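Local structure of phosphotriesterase family protein (Listeria monocytogenes serotype 4b str. H7858, 3PNZ) at residues 4-8 and 9-13; 36-40 and 41-45; 103-106 and 107-111; 124-127 and 128-132; 244-247 and 248-252. The protein is a zinc-containing lactonase of the phosphotriesterase family, with an amidohydrolase fold, that probably hydrolyses phosphorylated sugar lactones. All coordinates share one frame; numbering follows the deposited sequence.

Contact 1. Residues 4-8 and 9-13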
# COMPACT_ATOMS: atom_id res chain seq x y z
N ILE A 4 -4.87 14.95 2.94
CA ILE A 4 -4.05 13.81 2.52
C ILE A 4 -2.65 14.32 2.18
O ILE A 4 -2.50 15.33 1.48
CB ILE A 4 -4.67 13.08 1.30
CG1 ILE A 4 -5.97 12.39 1.71
CG2 ILE A 4 -3.69 12.06 0.73
CD1 ILE A 4 -7.15 12.76 0.86
N ARG A 5 -1.63 13.63 2.68
CA ARG A 5 -0.26 14.07 2.51
C ARG A 5 0.38 13.41 1.28
O ARG A 5 0.62 12.20 1.26
CB ARG A 5 0.57 13.79 3.77
CG ARG A 5 2.05 14.10 3.63
CD ARG A 5 2.68 14.43 4.98
NE ARG A 5 2.09 15.64 5.55
CZ ARG A 5 2.33 16.11 6.77
NH1 ARG A 5 3.17 15.48 7.58
NH2 ARG A 5 1.72 17.21 7.18
N THR A 6 0.62 14.23 0.26
CA THR A 6 1.26 13.75 -0.97
C THR A 6 2.69 14.28 -1.04
O THR A 6 3.08 15.14 -0.27
CB THR A 6 0.50 14.20 -2.24
OG1 THR A 6 0.73 15.59 -2.49
CG2 THR A 6 -1.01 13.93 -2.13
N PHE A 7 3.47 13.75 -1.98
CA PHE A 7 4.85 14.18 -2.17
C PHE A 7 4.95 15.69 -2.36
O PHE A 7 5.92 16.30 -1.93
CB PHE A 7 5.47 13.47 -3.37
CG PHE A 7 6.09 12.14 -3.04
CD1 PHE A 7 5.76 11.46 -1.88
CD2 PHE A 7 7.02 11.57 -3.90
CE1 PHE A 7 6.34 10.23 -1.58
CE2 PHE A 7 7.60 10.34 -3.62
CZ PHE A 7 7.25 9.67 -2.46
N TYR A 8 3.96 16.28 -3.03
CA TYR A 8 4.02 17.71 -3.34
C TYR A 8 3.02 18.57 -2.56
O TYR A 8 2.64 19.65 -3.01
CB TYR A 8 3.90 17.95 -4.84
CG TYR A 8 5.19 17.66 -5.56
CD1 TYR A 8 6.23 18.59 -5.55
CD2 TYR A 8 5.39 16.47 -6.24
CE1 TYR A 8 7.43 18.34 -6.19
CE2 TYR A 8 6.59 16.20 -6.89
CZ TYR A 8 7.60 17.15 -6.86
OH TYR A 8 8.79 16.90 -7.50
N GLY A 9 2.63 18.10 -1.38
CA GLY A 9 1.83 18.92 -0.48
C GLY A 9 0.65 18.20 0.14
O GLY A 9 0.26 17.10 -0.30
N ASP A 10 0.07 18.82 1.17
CA ASP A 10 -1.13 18.30 1.79
C ASP A 10 -2.35 18.83 1.04
O ASP A 10 -2.47 20.03 0.82
CB ASP A 10 -1.19 18.69 3.27
CG ASP A 10 0.01 18.16 4.06
OD1 ASP A 10 0.64 17.17 3.62
OD2 ASP A 10 0.32 18.73 5.12
N ILE A 11 -3.23 17.92 0.62
CA ILE A 11 -4.35 18.28 -0.23
C ILE A 11 -5.68 17.97 0.45
O ILE A 11 -5.72 17.19 1.41
CB ILE A 11 -4.28 17.54 -1.60
CG1 ILE A 11 -4.46 16.03 -1.42
CG2 ILE A 11 -2.97 17.85 -2.29
CD1 ILE A 11 -4.54 15.28 -2.76
N ALA A 12 -6.75 18.57 -0.04
CA ALA A 12 -8.08 18.30 0.48
C ALA A 12 -8.53 16.93 0.00
O ALA A 12 -8.15 16.50 -1.09
CB ALA A 12 -9.07 19.36 0.02
N PRO A 13 -9.33 16.23 0.81
CA PRO A 13 -9.80 14.90 0.37
C PRO A 13 -10.47 14.97 -1.00
O PRO A 13 -10.33 14.05 -1.81
CB PRO A 13 -10.80 14.51 1.45
CG PRO A 13 -10.30 15.19 2.68
CD PRO A 13 -9.71 16.51 2.20
O HOH W 1 2.92 17.12 1.82
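Arg5 grips Asp10 side-on with two nitrogens: NE gives to OD1 at 2.9 Å and NH2 to OD2 at 2.9 Å. Both oxygens are approached from their syn side in this bidentate salt bridge; the two planes are nearly parallel, 13° apart, with the nitrogens somewhat out of the carboxylate plane. CG of Arg5 is anti to the backbone N (chi1 175°), and a bend further along the chain brings the guanidinium alongside Asp10. A water 2.9 Å from Asp10 OD1 also donates to Thr6 O. NH1 reaches out to Glu140 and the carbonyl of Val139.

Gly9 O is the centre of a second polar cluster. It accepts from Thr6 N, and Thr6 OG1 donates to Gly9 O at 2.7 Å, in the carbonyl plane on a lone pair. With Gly9 N bonded to Thr6 O in return, a type I turn from Thr6 to Gly9 closes a beta hairpin with a two-residue loop, strands 4-6 and 9-11. Ile4 and Ile11 form its far hydrogen-bonded pair, with Ile4 N to Ile11 O at 2.8 Å.

On the face carrying Ile4, Thr6 and Ile11, methyl and methylene groups meet across the strands. Thr6 CG2 meets Ile11 CD1 at 3.8 Å, the two side chains at about a right angle, while Ile4 CD1 presses on Pro13 CA at 3.4 Å, a tight contact. Val90 and Gln88 of strand 88-92 lie against this face.

Contact 2. Residues 36-40 and 41-45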
# COMPACT_ATOMS: atom_id res chain seq x y z
N ASP A 36 19.42 -11.67 -7.35
CA ASP A 36 19.31 -11.58 -8.80
C ASP A 36 17.89 -11.79 -9.31
O ASP A 36 17.70 -12.16 -10.47
CB ASP A 36 20.27 -12.57 -9.47
CG ASP A 36 21.72 -12.25 -9.20
OD1 ASP A 36 22.13 -11.10 -9.47
OD2 ASP A 36 22.46 -13.14 -8.73
N ALA A 37 16.90 -11.55 -8.46
CA ALA A 37 15.50 -11.62 -8.88
C ALA A 37 15.12 -10.34 -9.64
O ALA A 37 14.37 -9.49 -9.13
CB ALA A 37 14.58 -11.84 -7.69
N ASP A 38 15.63 -10.22 -10.86
CA ASP A 38 15.52 -8.98 -11.62
C ASP A 38 14.09 -8.51 -11.88
O ASP A 38 13.84 -7.31 -12.00
CB ASP A 38 16.26 -9.10 -12.95
CG ASP A 38 16.42 -7.76 -13.65
OD1 ASP A 38 17.25 -6.95 -13.18
OD2 ASP A 38 15.72 -7.52 -14.66
N ASP A 39 13.16 -9.44 -12.00
CA ASP A 39 11.78 -9.08 -12.32
C ASP A 39 11.14 -8.25 -11.20
O ASP A 39 10.17 -7.53 -11.44
CB ASP A 39 10.93 -10.33 -12.59
CG ASP A 39 9.60 -10.01 -13.24
OD1 ASP A 39 9.52 -9.04 -14.04
OD2 ASP A 39 8.62 -10.74 -12.98
N LEU A 40 11.69 -8.34 -9.99
CA LEU A 40 11.14 -7.59 -8.85
C LEU A 40 11.85 -6.27 -8.63
O LEU A 40 11.65 -5.61 -7.61
CB LEU A 40 11.22 -8.44 -7.58
CG LEU A 40 10.17 -9.56 -7.51
CD1 LEU A 40 10.58 -10.60 -6.49
CD2 LEU A 40 8.79 -8.97 -7.18
N LEU A 41 12.68 -5.87 -9.59
CA LEU A 41 13.32 -4.56 -9.54
C LEU A 41 12.69 -3.63 -10.56
O LEU A 41 12.84 -3.82 -11.77
CB LEU A 41 14.82 -4.69 -9.78
CG LEU A 41 15.56 -5.81 -9.04
CD1 LEU A 41 17.05 -5.78 -9.39
CD2 LEU A 41 15.35 -5.74 -7.54
N LEU A 42 11.96 -2.62 -10.09
CA LEU A 42 11.42 -1.61 -10.98
C LEU A 42 12.45 -0.49 -11.06
O LEU A 42 12.37 0.49 -10.34
CB LEU A 42 10.08 -1.08 -10.46
CG LEU A 42 8.95 -2.12 -10.43
CD1 LEU A 42 7.67 -1.53 -9.84
CD2 LEU A 42 8.70 -2.65 -11.83
N ASP A 43 13.43 -0.66 -11.94
CA ASP A 43 14.66 0.11 -11.86
C ASP A 43 14.90 1.04 -13.05
O ASP A 43 16.04 1.43 -13.31
CB ASP A 43 15.85 -0.84 -11.70
CG ASP A 43 15.94 -1.86 -12.83
OD1 ASP A 43 15.10 -1.81 -13.76
OD2 ASP A 43 16.85 -2.71 -12.78
N ASP A 44 13.83 1.41 -13.75
CA ASP A 44 13.93 2.35 -14.87
C ASP A 44 12.87 3.45 -14.77
O ASP A 44 11.71 3.24 -15.13
CB ASP A 44 13.81 1.62 -16.21
CG ASP A 44 14.15 2.51 -17.39
OD1 ASP A 44 13.68 3.67 -17.45
OD2 ASP A 44 14.89 2.04 -18.28
N LYS A 45 13.28 4.63 -14.32
CA LYS A 45 12.35 5.74 -14.10
C LYS A 45 11.49 6.06 -15.33
O LYS A 45 10.29 6.29 -15.21
CB LYS A 45 13.11 6.98 -13.60
CG LYS A 45 12.25 8.22 -13.36
CD LYS A 45 12.07 9.05 -14.64
CE LYS A 45 11.72 10.51 -14.31
NZ LYS A 45 11.48 11.30 -15.55
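Leu41 folds back over the turn that precedes it, and its side chain can be traced atom by atom. CB of Leu41 lies 3.6 Å from Asp38 O. One bond on, Leu41 CG is 3.7 Å from the same Asp38 O and 3.9 Å from Ala37 O, placing the branch point beside two successive carbonyls. The first torsion (chi1 -45°) sets CG beside the backbone N of Leu41, close to those carbonyls of the turn. The two methyls then part: Leu41 CD1 reaches Asp38 OD1 at 4.0 Å, the side chains meeting at about a right angle, whereas Leu41 CD2 rests 3.7 Å from Leu40 O.

The backbone closes the turn: Leu41 N donates to Asp38 O at 3.0 Å with an N-H...O angle of 160°, completing the 3-10 turn of residues 38-40; the donor stands well above the carbonyl plane, 61° out of it.

At the outer edge, Asp38 OD1 and Asp43 OD2 come within 4.3 Å, a proximity of like charges probably eased by Lys276, whose NZ makes a salt bridge to Asp38 OD2. Asp39 is held by Arg275 and Thr277.

Immediately upstream, Asp36 with positive phi ends helix 30-33 in a Schellman motif. The whole is a beta-alpha loop of the TIM barrel, between strand 19-23 and helix 45-57, and the Leu40 side chain comes to about 9 Å from a zinc ion of the binuclear site at its nearest atom.

Contact 3. Residues 103-106 and 107-111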
# COMPACT_ATOMS: atom_id res chain seq x y z
N GLY A 103 18.17 -8.18 3.75
CA GLY A 103 18.81 -7.27 2.82
C GLY A 103 19.77 -6.29 3.48
O GLY A 103 19.58 -5.90 4.63
N LYS A 104 20.80 -5.91 2.74
CA LYS A 104 21.77 -4.94 3.24
C LYS A 104 21.25 -3.51 3.23
O LYS A 104 20.54 -3.08 2.32
CB LYS A 104 23.07 -5.04 2.44
CG LYS A 104 23.88 -6.28 2.75
CD LYS A 104 25.15 -6.34 1.91
CE LYS A 104 25.98 -7.56 2.27
NZ LYS A 104 27.23 -7.62 1.46
N ILE A 105 21.61 -2.76 4.27
CA ILE A 105 21.26 -1.36 4.37
C ILE A 105 22.14 -0.54 3.43
O ILE A 105 23.37 -0.63 3.49
CB ILE A 105 21.40 -0.86 5.81
CG1 ILE A 105 20.34 -1.53 6.68
CG2 ILE A 105 21.31 0.66 5.87
CD1 ILE A 105 20.50 -1.26 8.16
N LYS A 106 21.50 0.24 2.57
CA LYS A 106 22.24 1.05 1.60
C LYS A 106 22.96 2.19 2.31
O LYS A 106 22.58 2.59 3.41
CB LYS A 106 21.31 1.57 0.50
CG LYS A 106 20.15 2.41 1.00
CD LYS A 106 19.22 2.78 -0.15
CE LYS A 106 18.08 3.68 0.30
NZ LYS A 106 17.15 3.97 -0.84
N PRO A 107 24.02 2.72 1.68
CA PRO A 107 24.86 3.76 2.29
C PRO A 107 24.05 4.99 2.68
O PRO A 107 24.33 5.59 3.72
CB PRO A 107 25.85 4.11 1.19
CG PRO A 107 25.91 2.89 0.33
CD PRO A 107 24.52 2.33 0.35
N GLU A 108 23.07 5.35 1.86
CA GLU A 108 22.28 6.56 2.09
C GLU A 108 21.44 6.50 3.37
O GLU A 108 21.04 7.53 3.90
CB GLU A 108 21.37 6.85 0.89
CG GLU A 108 22.11 7.21 -0.39
CD GLU A 108 22.54 5.99 -1.19
OE1 GLU A 108 22.35 4.85 -0.71
OE2 GLU A 108 23.07 6.18 -2.31
N LEU A 109 21.15 5.29 3.84
CA LEU A 109 20.30 5.13 5.01
C LEU A 109 21.07 5.21 6.32
O LEU A 109 20.49 5.50 7.37
CB LEU A 109 19.55 3.79 4.96
CG LEU A 109 18.42 3.67 3.93
CD1 LEU A 109 17.85 2.26 3.96
CD2 LEU A 109 17.34 4.70 4.22
N LYS A 110 22.37 4.95 6.27
CA LYS A 110 23.15 4.82 7.50
C LYS A 110 23.19 6.10 8.34
O LYS A 110 23.12 6.02 9.57
CB LYS A 110 24.55 4.28 7.21
CG LYS A 110 24.51 2.91 6.54
CD LYS A 110 25.75 2.08 6.80
CE LYS A 110 25.56 0.67 6.25
NZ LYS A 110 26.70 -0.23 6.51
N PRO A 111 23.29 7.27 7.70
CA PRO A 111 23.21 8.52 8.46
C PRO A 111 21.86 8.70 9.15
O PRO A 111 21.77 9.39 10.17
CB PRO A 111 23.38 9.60 7.38
CG PRO A 111 24.12 8.93 6.28
CD PRO A 111 23.63 7.50 6.28
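The carboxylate of Glu108 approaches the side chain of Lys106 through OE1, which lies 3.6 Å from CB and 3.7 Å from CG of Lys106. The two chains meet at about a right angle, and a bend at chi2 (85°) turns the carboxylate back to the lysine. The contact is therefore with the methylenes: OE1 is too far from Lys106 NZ for an ion pair, and that ammonium makes its salt bridge with Glu144. The puckered Pro107 ring abuts the root of the same side chain, with Pro107 CD at 3.3 Å from Lys106 CB, a separation fixed by the Lys-Pro link.

CG of Lys106 sits between the backbone N and the carbonyl carbon (chi1 58°), and beyond it the chain is fully extended. This carries the aliphatic part obliquely across Leu109: CG and CE of Lys106 are each 3.6 Å from Leu109 CG.

In the backbone, Leu109 N donates to Lys106 O at 3.1 Å, 152° at the hydrogen and from well above the carbonyl plane. The bond marks a turn that winds the chain into helix 110-113, in the long segment between barrel strands 88-92 and 150-152.

Ile105 packs the other flank. Ile105 CG2 touches Leu109 CB at 3.7 Å, the side chains again roughly perpendicular, and Lys110 CG at 4.0 Å. Trp122 and Tyr119 of helix 119-124 lie against Ile105 and Leu109 respectively.

Contact 4. Residues 124-127 and 128-132. With PO4 (phosphate ion), chain M.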
# COMPACT_ATOMS: atom_id res chain seq x y z
N GLU A 124 16.49 -5.29 15.30
CA GLU A 124 16.74 -6.06 16.51
C GLU A 124 17.40 -5.21 17.59
O GLU A 124 17.08 -5.33 18.77
CB GLU A 124 17.60 -7.29 16.18
CG GLU A 124 18.00 -8.10 17.40
CD GLU A 124 16.81 -8.61 18.19
OE1 GLU A 124 16.19 -9.61 17.77
OE2 GLU A 124 16.49 -8.01 19.25
N ASN A 125 18.30 -4.32 17.18
CA ASN A 125 19.12 -3.57 18.13
C ASN A 125 18.69 -2.13 18.39
O ASN A 125 19.42 -1.35 18.99
CB ASN A 125 20.59 -3.63 17.71
CG ASN A 125 21.14 -5.04 17.77
OD1 ASN A 125 21.40 -5.57 18.85
ND2 ASN A 125 21.30 -5.67 16.61
N THR A 126 17.48 -1.79 17.95
CA THR A 126 16.95 -0.44 18.13
C THR A 126 15.68 -0.53 18.97
O THR A 126 14.86 -1.43 18.76
CB THR A 126 16.66 0.21 16.77
OG1 THR A 126 17.87 0.29 16.02
CG2 THR A 126 16.07 1.60 16.94
N THR A 127 15.51 0.38 19.92
CA THR A 127 14.36 0.33 20.81
C THR A 127 13.10 0.66 20.02
O THR A 127 13.16 1.36 19.01
CB THR A 127 14.47 1.34 21.96
OG1 THR A 127 14.48 2.67 21.42
CG2 THR A 127 15.74 1.11 22.77
N THR A 128 11.96 0.18 20.50
CA THR A 128 10.68 0.48 19.86
C THR A 128 10.52 2.00 19.69
O THR A 128 10.09 2.47 18.63
CB THR A 128 9.50 -0.11 20.65
OG1 THR A 128 9.70 -1.52 20.82
CG2 THR A 128 8.19 0.11 19.91
N ASP A 129 10.89 2.76 20.71
CA ASP A 129 10.70 4.21 20.66
C ASP A 129 11.55 4.86 19.57
O ASP A 129 11.12 5.81 18.91
CB ASP A 129 10.98 4.85 22.02
CG ASP A 129 9.90 4.51 23.04
OD1 ASP A 129 8.86 3.93 22.66
OD2 ASP A 129 10.10 4.83 24.24
N LYS A 130 12.76 4.35 19.36
CA LYS A 130 13.62 4.86 18.31
C LYS A 130 13.11 4.45 16.93
O LYS A 130 13.27 5.19 15.96
CB LYS A 130 15.06 4.40 18.52
CG LYS A 130 15.78 5.15 19.63
CD LYS A 130 15.92 6.62 19.27
CE LYS A 130 16.54 7.43 20.41
NZ LYS A 130 16.55 8.89 20.08
N LEU A 131 12.51 3.27 16.83
CA LEU A 131 11.88 2.89 15.57
C LEU A 131 10.69 3.81 15.28
O LEU A 131 10.48 4.23 14.14
CB LEU A 131 11.46 1.41 15.59
CG LEU A 131 12.62 0.41 15.57
CD1 LEU A 131 12.10 -1.03 15.70
CD2 LEU A 131 13.46 0.56 14.31
N THR A 132 9.93 4.15 16.31
CA THR A 132 8.84 5.10 16.17
C THR A 132 9.38 6.44 15.64
O THR A 132 8.83 7.00 14.70
CB THR A 132 8.11 5.31 17.49
OG1 THR A 132 7.46 4.09 17.88
CG2 THR A 132 7.05 6.43 17.36
P PO4 M . 11.72 -2.17 23.73
O1 PO4 M . 10.81 -1.10 24.30
O2 PO4 M . 10.90 -3.37 23.32
O3 PO4 M . 12.73 -2.60 24.77
O4 PO4 M . 12.44 -1.61 22.53
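Thr127 and Lys130 run side by side, pointing the same way, at the start of helix 128-140. Because OG1 of Thr127 stands between its own backbone N and carbonyl carbon (chi1 64°), it reaches forward over the first turn and accepts Lys130 N at 3.2 Å, with 153° at the hydrogen. This is an N-cap bond: the hydroxyl takes up one of the amides at the helix start. The same oxygen lies 3.3 Å from Lys130 CG, where the lysine chain leaves alongside it. Thr127 O meanwhile receives Leu131 N at 3.0 Å, almost along the carbonyl axis, as in a regular helix.

Thr126 comes in differently, crossing Lys130 at about a right angle. Its methyl CG2 presses on Lys130 CB at 3.4 Å, closer than usual for two carbons, and meets Leu131 CD2 at 3.8 Å. OG1 of Thr126 faces elsewhere, bonding to the carbonyl of Trp122.

A phosphate, probably from the crystallisation liquor, lies at the helix start. Thr128 N donates to its O4 at 2.7 Å and 163°, and the Thr128 hydroxyl is also near, by weak contacts. The helix dipole would probably add to the attraction of this anion.

Leu131 is buried, touching Trp122 and Ile123 of helix 119-124 and Ala172 of helix 164-180. The cap thus sits where the chain turns from helix 119-124 into helix 128-140, which leads on toward barrel strand 150-152.

Contact 5. Residues 244-247 and 248-252. With PO4 (phosphate ion), chain L.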
# COMPACT_ATOMS: atom_id res chain seq x y z
N LYS A 244 -2.72 -16.02 -11.35
CA LYS A 244 -1.97 -17.08 -10.67
C LYS A 244 -2.46 -17.30 -9.24
O LYS A 244 -2.24 -18.37 -8.67
CB LYS A 244 -0.47 -16.78 -10.67
CG LYS A 244 -0.05 -15.59 -9.83
CD LYS A 244 1.42 -15.24 -10.08
CE LYS A 244 1.93 -14.16 -9.14
NZ LYS A 244 3.38 -13.88 -9.31
N TYR A 245 -3.11 -16.30 -8.65
CA TYR A 245 -3.65 -16.45 -7.30
C TYR A 245 -5.13 -16.82 -7.33
O TYR A 245 -5.58 -17.67 -6.55
CB TYR A 245 -3.44 -15.18 -6.47
CG TYR A 245 -1.99 -14.87 -6.18
CD1 TYR A 245 -1.14 -15.86 -5.70
CD2 TYR A 245 -1.48 -13.59 -6.37
CE1 TYR A 245 0.19 -15.58 -5.43
CE2 TYR A 245 -0.15 -13.30 -6.10
CZ TYR A 245 0.68 -14.31 -5.63
OH TYR A 245 2.00 -14.04 -5.36
N ALA A 246 -5.89 -16.20 -8.23
CA ALA A 246 -7.32 -16.47 -8.34
C ALA A 246 -7.84 -15.89 -9.65
O ALA A 246 -7.27 -14.94 -10.16
CB ALA A 246 -8.07 -15.84 -7.17
N PRO A 247 -8.93 -16.47 -10.19
CA PRO A 247 -9.55 -15.84 -11.36
C PRO A 247 -10.21 -14.55 -10.93
O PRO A 247 -10.57 -14.40 -9.76
CB PRO A 247 -10.62 -16.86 -11.77
CG PRO A 247 -10.91 -17.64 -10.52
CD PRO A 247 -9.61 -17.70 -9.78
N GLU A 248 -10.36 -13.62 -11.86
CA GLU A 248 -10.93 -12.32 -11.52
C GLU A 248 -12.33 -12.46 -10.93
O GLU A 248 -12.70 -11.72 -10.02
CB GLU A 248 -10.98 -11.41 -12.75
CG GLU A 248 -11.04 -9.95 -12.36
CD GLU A 248 -9.90 -9.58 -11.43
OE1 GLU A 248 -10.17 -9.11 -10.31
OE2 GLU A 248 -8.73 -9.79 -11.82
N SER A 249 -13.11 -13.40 -11.46
CA SER A 249 -14.44 -13.67 -10.94
C SER A 249 -14.45 -13.93 -9.44
O SER A 249 -15.41 -13.56 -8.75
CB SER A 249 -15.06 -14.87 -11.67
OG SER A 249 -14.13 -15.94 -11.72
N ALA A 250 -13.41 -14.57 -8.92
CA ALA A 250 -13.35 -14.89 -7.50
C ALA A 250 -13.12 -13.64 -6.66
O ALA A 250 -13.74 -13.47 -5.60
CB ALA A 250 -12.27 -15.93 -7.22
N ARG A 251 -12.24 -12.76 -7.12
CA ARG A 251 -12.04 -11.49 -6.42
C ARG A 251 -13.34 -10.67 -6.44
O ARG A 251 -13.77 -10.13 -5.42
CB ARG A 251 -10.87 -10.69 -7.02
CG ARG A 251 -9.49 -11.22 -6.61
CD ARG A 251 -8.35 -10.44 -7.26
NE ARG A 251 -8.24 -10.78 -8.68
CZ ARG A 251 -7.51 -11.79 -9.14
NH1 ARG A 251 -6.81 -12.55 -8.31
NH2 ARG A 251 -7.48 -12.03 -10.45
N ILE A 252 -13.97 -10.62 -7.61
CA ILE A 252 -15.17 -9.81 -7.75
C ILE A 252 -16.30 -10.36 -6.88
O ILE A 252 -17.04 -9.59 -6.23
CB ILE A 252 -15.58 -9.69 -9.24
CG1 ILE A 252 -14.61 -8.75 -9.96
CG2 ILE A 252 -17.03 -9.21 -9.38
CD1 ILE A 252 -14.78 -8.70 -11.47
P PO4 L . 3.48 -10.97 -6.80
O1 PO4 L . 4.33 -11.99 -7.50
O2 PO4 L . 4.29 -9.71 -6.60
O3 PO4 L . 2.28 -10.63 -7.66
O4 PO4 L . 3.02 -11.48 -5.45
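Ala246 and Pro247 are both extended, bringing Pro247 to the N-cap position of helix 248-260, where its carbonyl O accepts Ala250 N at 3.0 Å with a rather bent N-H...O angle of 138°. The Pro247 ring rests on that first turn, its CG 4.0 Å from Ala250 CB, and Ala250 CB also lies near Ala246 CB.

The chain of Arg251 bends at chi3 (-73°), bringing the guanidinium back to the loop, with Pro247 O above one face, offset toward the rim. NH2 of Arg251 gives a weak, bent bond to Ala246 O at 2.9 Å. The firmer hold is on Glu248, one helical turn earlier: Arg251 NE donates to Glu248 OE1 at 3.0 Å and NH2 to OE2 at 2.9 Å, side-on with both oxygens near the guanidinium plane. The carboxylate is met from above its own plane, by 43° at OE1. Ala241 N also donates to OE2, and Lys242 O accepts from Arg251 NH1.

At the other end, Lys244 lays its CG over the centre of the Tyr245 ring. Lys244 NZ reaches phosphate O1 at 2.8 Å and Tyr245 OH reaches O4 at 2.8 Å, the latter at the ring's edge, in its plane. Lys242, Arg275 and Tyr278 also bond the anion.

A buried ion pair on the helix, bonded to backbone atoms of the loop, thus lies behind a loop that presents cations and hydroxyls to a phosphate. Though the ion probably came from the crystallisation liquor, such a pocket is consistent with binding the phosphate group of a phosphorylated lactone.

In the fold
The five contacts follow one another along the chain without overlap, and none touches another. Contact 1, the N-terminal hairpin, lies against the barrel on the opposite side of the chain's centre from contact 5, their centres about 33 Å apart. Contacts 3 and 4, with centres about 16 Å apart, share one flank and both pack on helix 119-124, in the long segment between strands 88-92 and 150-152. Contacts 2 and 5 come within about 7 Å at their nearest atoms: both belong to loops leaving barrel strands, and contact 2 touches Arg275, which also bonds the phosphate held by contact 5. Residues from distant parts of the sequence thus gather round one phosphate site, consistent with a substrate pocket near the zinc ions.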